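Local coordinates for protein beta-galactosidase (Trichoderma reesei, PDB 3OG2) that probably hydrolyses terminal non-reducing beta-D-galactose residues from beta-D-galactosides, as a glycoside hydrolase of family 35, at residues 211-216 with 232-237; 223-228 with 267-272. All coordinates share one frame; numbering follows the deposited sequence.

Interaction 1: residues 211-216 with 232-237; sequences PLINND and VDIYGH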
loop_
_atom_site.group_PDB
_atom_site.type_symbol
_atom_site.label_atom_id
_atom_site.label_comp_id
_atom_site.label_asym_id
_atom_site.label_seq_id
_atom_site.Cartn_x
_atom_site.Cartn_y
_atom_site.Cartn_z
ATOM N N PRO A 211 -16.545 -17.105 -2.551
ATOM C CA PRO A 211 -15.748 -17.634 -3.662
ATOM C C PRO A 211 -14.252 -17.428 -3.413
ATOM O O PRO A 211 -13.821 -16.429 -2.846
ATOM C CB PRO A 211 -16.192 -16.814 -4.859
ATOM C CG PRO A 211 -17.611 -16.359 -4.468
ATOM C CD PRO A 211 -17.466 -16.032 -3.002
ATOM N N LEU A 212 -13.520 -18.418 -3.968
ATOM C CA LEU A 212 -12.046 -18.361 -3.935
ATOM C C LEU A 212 -11.540 -17.816 -5.265
ATOM O O LEU A 212 -11.968 -18.280 -6.330
ATOM C CB LEU A 212 -11.434 -19.769 -3.738
ATOM C CG LEU A 212 -11.884 -20.469 -2.466
ATOM C CD1 LEU A 212 -11.322 -21.894 -2.462
ATOM C CD2 LEU A 212 -11.473 -19.638 -1.263
ATOM N N ILE A 213 -10.651 -16.860 -5.189
ATOM C CA ILE A 213 -10.051 -16.226 -6.373
ATOM C C ILE A 213 -8.563 -16.303 -6.218
ATOM O O ILE A 213 -8.016 -16.143 -5.111
ATOM C CB ILE A 213 -10.541 -14.783 -6.463
ATOM C CG1 ILE A 213 -10.131 -14.115 -7.796
ATOM C CG2 ILE A 213 -10.112 -13.910 -5.283
ATOM C CD1 ILE A 213 -10.924 -12.831 -8.111
ATOM N N ASN A 214 -7.863 -16.593 -7.320
ATOM C CA ASN A 214 -6.404 -16.618 -7.223
ATOM C C ASN A 214 -5.800 -15.424 -7.970
ATOM O O ASN A 214 -6.486 -14.575 -8.492
ATOM C CB ASN A 214 -5.810 -17.963 -7.733
ATOM C CG ASN A 214 -6.007 -18.177 -9.215
ATOM O OD1 ASN A 214 -6.816 -17.549 -9.912
ATOM N ND2 ASN A 214 -5.330 -19.193 -9.673
ATOM N N ASN A 215 -4.450 -15.381 -7.939
ATOM C CA ASN A 215 -3.746 -14.269 -8.529
ATOM C C ASN A 215 -2.487 -14.732 -9.204
ATOM O O ASN A 215 -1.368 -14.481 -8.776
ATOM C CB ASN A 215 -3.457 -13.159 -7.487
ATOM C CG ASN A 215 -2.447 -13.497 -6.431
ATOM O OD1 ASN A 215 -2.400 -14.647 -5.960
ATOM N ND2 ASN A 215 -1.641 -12.526 -6.041
ATOM N N ASP A 216 -2.655 -15.420 -10.305
ATOM C CA ASP A 216 -1.533 -15.856 -11.119
ATOM C C ASP A 216 -0.665 -14.657 -11.481
ATOM O O ASP A 216 -1.192 -13.586 -11.812
ATOM C CB ASP A 216 -2.085 -16.573 -12.333
ATOM C CG ASP A 216 -1.264 -17.708 -12.943
ATOM O OD1 ASP A 216 -0.111 -17.928 -12.507
ATOM O OD2 ASP A 216 -1.790 -18.331 -13.904
ATOM N N VAL A 232 -9.501 -22.977 -8.306
ATOM C CA VAL A 232 -10.332 -22.014 -7.547
ATOM C C VAL A 232 -11.606 -21.711 -8.304
ATOM O O VAL A 232 -11.900 -22.266 -9.372
ATOM C CB VAL A 232 -9.534 -20.734 -7.248
ATOM C CG1 VAL A 232 -8.326 -21.048 -6.342
ATOM C CG2 VAL A 232 -9.081 -20.026 -8.520
ATOM N N ASP A 233 -12.425 -20.804 -7.746
ATOM C CA ASP A 233 -13.707 -20.482 -8.351
ATOM C C ASP A 233 -13.579 -19.470 -9.487
ATOM O O ASP A 233 -14.243 -19.570 -10.508
ATOM C CB ASP A 233 -14.641 -19.939 -7.292
ATOM C CG ASP A 233 -14.938 -20.984 -6.235
ATOM O OD1 ASP A 233 -15.243 -22.160 -6.616
ATOM O OD2 ASP A 233 -14.975 -20.633 -5.061
ATOM N N ILE A 234 -12.748 -18.442 -9.246
ATOM C CA ILE A 234 -12.605 -17.354 -10.215
ATOM C C ILE A 234 -11.108 -17.228 -10.493
ATOM O O ILE A 234 -10.312 -17.028 -9.557
ATOM C CB ILE A 234 -13.175 -16.016 -9.690
ATOM C CG1 ILE A 234 -14.673 -16.148 -9.404
ATOM C CG2 ILE A 234 -12.781 -14.886 -10.612
ATOM C CD1 ILE A 234 -15.278 -14.919 -8.700
ATOM N N TYR A 235 -10.706 -17.345 -11.751
ATOM C CA TYR A 235 -9.306 -17.210 -12.107
ATOM C C TYR A 235 -8.917 -15.730 -12.122
ATOM O O TYR A 235 -9.564 -14.945 -12.850
ATOM C CB TYR A 235 -9.072 -17.817 -13.514
ATOM C CG TYR A 235 -7.643 -17.636 -13.951
ATOM C CD1 TYR A 235 -6.600 -18.403 -13.409
ATOM C CD2 TYR A 235 -7.330 -16.654 -14.933
ATOM C CE1 TYR A 235 -5.267 -18.242 -13.794
ATOM C CE2 TYR A 235 -5.989 -16.519 -15.305
ATOM C CZ TYR A 235 -4.988 -17.294 -14.750
ATOM O OH TYR A 235 -3.681 -17.121 -15.179
ATOM N N GLY A 236 -7.907 -15.366 -11.376
ATOM C CA GLY A 236 -7.396 -13.988 -11.360
ATOM C C GLY A 236 -5.912 -14.007 -11.791
ATOM O O GLY A 236 -5.231 -15.007 -11.606
ATOM N N HIS A 237 -5.486 -12.856 -12.332
ATOM C CA HIS A 237 -4.054 -12.715 -12.543
ATOM C C HIS A 237 -3.655 -11.261 -12.303
ATOM O O HIS A 237 -4.497 -10.395 -12.066
ATOM C CB HIS A 237 -3.594 -13.225 -13.920
ATOM C CG HIS A 237 -3.938 -12.370 -15.098
ATOM N ND1 HIS A 237 -3.243 -11.226 -15.438
ATOM C CD2 HIS A 237 -4.940 -12.519 -16.003
ATOM C CE1 HIS A 237 -3.830 -10.724 -16.550
ATOM N NE2 HIS A 237 -4.858 -11.468 -16.918
#
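Parallel strand-like pairing in the wall of the family 35 TIM barrel joins 211-216 to 232-237, the run leading into strand 236-239. The I213-I234 and D216-H237 bridges set the register. Backbone bonds are shared out along it: L212 O takes both D233 N and, in its carbonyl plane, I234 N; N214 N reaches I234 O only weakly, at 3.3 Å; D216 N meets G236 O from above the carbonyl plane. At the start, the D233 carboxylate turns back on L212, and L212 N donates almost straight (174°) to the anti side of D233 OD2 at 2.9 Å; R204 bridges to the same oxygen. I213 CD1 packs on I234 CG2 at 3.7 Å, the two side chains passing at a slant. N214 places its CG between its own N and carbonyl carbon (chi1 66°), which swings OD1 over to G236 N at 2.8 Å, while V232 CG2 lies against the amide. N215 points away from 232-237, toward the galactose site, where E180 N and N179 OD1 hold its amide. Y235, CG anti to its N (chi1 177°), starts away from 211-216, but its far end returns: Y235 OH donates to D216 OD2 at 2.6 Å, the carboxylate nearly perpendicular to the ring.

Interaction 2: residues 223-228 with 267-272; sequences GAPGTG and NISPST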
loop_
_atom_site.group_PDB
_atom_site.type_symbol
_atom_site.label_atom_id
_atom_site.label_comp_id
_atom_site.label_asym_id
_atom_site.label_seq_id
_atom_site.Cartn_x
_atom_site.Cartn_y
_atom_site.Cartn_z
ATOM N N GLY A 223 -4.503 -22.994 -11.776
ATOM C CA GLY A 223 -5.596 -22.998 -10.799
ATOM C C GLY A 223 -6.895 -22.585 -11.446
ATOM O O GLY A 223 -7.911 -22.433 -10.721
ATOM N N ALA A 224 -6.993 -22.334 -12.743
ATOM C CA ALA A 224 -8.237 -21.909 -13.326
ATOM C C ALA A 224 -9.311 -22.960 -13.228
ATOM O O ALA A 224 -9.020 -24.163 -13.254
ATOM C CB ALA A 224 -7.998 -21.560 -14.795
ATOM N N PRO A 225 -10.580 -22.518 -13.210
ATOM C CA PRO A 225 -11.672 -23.484 -13.400
ATOM C C PRO A 225 -11.441 -24.353 -14.622
ATOM O O PRO A 225 -11.011 -23.882 -15.657
ATOM C CB PRO A 225 -12.849 -22.548 -13.644
ATOM C CG PRO A 225 -12.520 -21.352 -12.773
ATOM C CD PRO A 225 -11.026 -21.103 -12.999
ATOM N N GLY A 226 -11.705 -25.655 -14.495
ATOM C CA GLY A 226 -11.443 -26.576 -15.594
ATOM C C GLY A 226 -10.118 -27.308 -15.390
ATOM O O GLY A 226 -9.881 -28.286 -16.109
ATOM N N THR A 227 -9.259 -26.897 -14.465
ATOM C CA THR A 227 -8.004 -27.599 -14.292
ATOM C C THR A 227 -8.088 -28.682 -13.223
ATOM O O THR A 227 -7.105 -29.335 -12.877
ATOM C CB THR A 227 -6.858 -26.619 -13.928
ATOM O OG1 THR A 227 -7.178 -25.950 -12.709
ATOM C CG2 THR A 227 -6.625 -25.580 -15.027
ATOM N N GLY A 228 -9.267 -28.959 -12.681
ATOM C CA GLY A 228 -9.422 -30.092 -11.811
ATOM C C GLY A 228 -8.993 -29.820 -10.374
ATOM O O GLY A 228 -9.281 -28.796 -9.720
ATOM N N ASN A 267 -9.233 -17.616 -23.354
ATOM C CA ASN A 267 -8.551 -18.900 -23.509
ATOM C C ASN A 267 -8.509 -19.664 -22.192
ATOM O O ASN A 267 -8.541 -20.911 -22.125
ATOM C CB ASN A 267 -7.118 -18.660 -23.969
ATOM C CG ASN A 267 -7.005 -18.173 -25.374
ATOM O OD1 ASN A 267 -7.962 -18.303 -26.163
ATOM N ND2 ASN A 267 -5.859 -17.594 -25.713
ATOM N N ILE A 268 -8.382 -18.959 -21.080
ATOM C CA ILE A 268 -8.115 -19.560 -19.788
ATOM C C ILE A 268 -9.397 -19.793 -18.985
ATOM O O ILE A 268 -9.506 -20.884 -18.393
ATOM C CB ILE A 268 -7.141 -18.698 -18.942
ATOM C CG1 ILE A 268 -5.767 -18.645 -19.615
ATOM C CG2 ILE A 268 -7.046 -19.139 -17.478
ATOM C CD1 ILE A 268 -4.844 -17.552 -19.064
ATOM N N SER A 269 -10.272 -18.806 -18.834
ATOM C CA SER A 269 -11.391 -18.982 -17.887
ATOM C C SER A 269 -12.589 -18.176 -18.373
ATOM O O SER A 269 -12.995 -17.193 -17.741
ATOM C CB SER A 269 -10.985 -18.504 -16.475
ATOM O OG SER A 269 -11.961 -19.010 -15.541
ATOM N N PRO A 270 -13.160 -18.534 -19.519
ATOM C CA PRO A 270 -14.249 -17.728 -20.096
ATOM C C PRO A 270 -15.524 -17.741 -19.253
ATOM O O PRO A 270 -16.391 -16.874 -19.418
ATOM C CB PRO A 270 -14.509 -18.415 -21.469
ATOM C CG PRO A 270 -13.986 -19.814 -21.293
ATOM C CD PRO A 270 -12.775 -19.721 -20.360
ATOM N N SER A 271 -15.634 -18.664 -18.307
ATOM C CA SER A 271 -16.851 -18.777 -17.497
ATOM C C SER A 271 -16.867 -17.838 -16.289
ATOM O O SER A 271 -17.910 -17.772 -15.587
ATOM C CB SER A 271 -17.033 -20.221 -17.009
ATOM O OG SER A 271 -16.039 -20.560 -16.037
ATOM N N THR A 272 -15.729 -17.128 -16.037
ATOM C CA THR A 272 -15.656 -16.300 -14.821
ATOM C C THR A 272 -15.239 -14.892 -15.186
ATOM O O THR A 272 -14.725 -14.634 -16.286
ATOM C CB THR A 272 -14.708 -16.944 -13.782
ATOM O OG1 THR A 272 -13.391 -17.131 -14.331
ATOM C CG2 THR A 272 -15.177 -18.314 -13.334
HETATM O O HOH W 1 -12.166 -22.678 -17.737
#
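With chi1 at -165°, S269 swings OG away from its own backbone N and sets it beside P225, 3.4 Å from the ring atom CD. T272 holds OG1 between its N and carbonyl carbon (chi1 58°), where it accepts from S269 OG at 2.7 Å; the same rotation leaves CG2 facing P225 CG at 4.1 Å. The proline thus packs against a serine-threonine pair already bonded to each other across the type I turn 269-272. Beside it, A224 CB meets I268 CG2 at 3.7 Å, a small apolar touch at the end of helix 261-268. No direct hydrogen bond spans the two segments. A water does so instead, donating to P225 O at 2.7 Å and, over a longer reach of 3.3 Å, to I268 O. P225 itself sits in a type II turn, 224-227, in which A224 O is gripped twice, by T227 N and by T227 OG1 at 2.6 Å. Here, then, two turns lean on each other: one from the long loop between helix 193-205 and strand 236-239, the other from the link that carries the chain out of helix 261-268 toward strand 275-280, with Y235 touching A224, I268 and S269 from the barrel side.

In the fold
Interactions 1 and 2 lie side by side, their centres about 9 Å apart, and their segments alternate along the chain. Y235 belongs to 232-237 yet reaches into interaction 2, where its CE2 lies 3.6 Å from I268 CG2. D233 O rests 3.2 Å from T272 CG2 and 3.4 Å from P225 CG, and V232 N probably hydrogen-bonds to G223 O at 2.9 Å. Interaction 1 is the one near the galactose site: nearest atoms of the N215 side chain are about 3 Å from those of N179 and E278, which bind galactose in another structure of this enzyme, and about 4 Å from a glycerol probably from the crystallisation liquor. Interaction 2 lies away from the annotated sites.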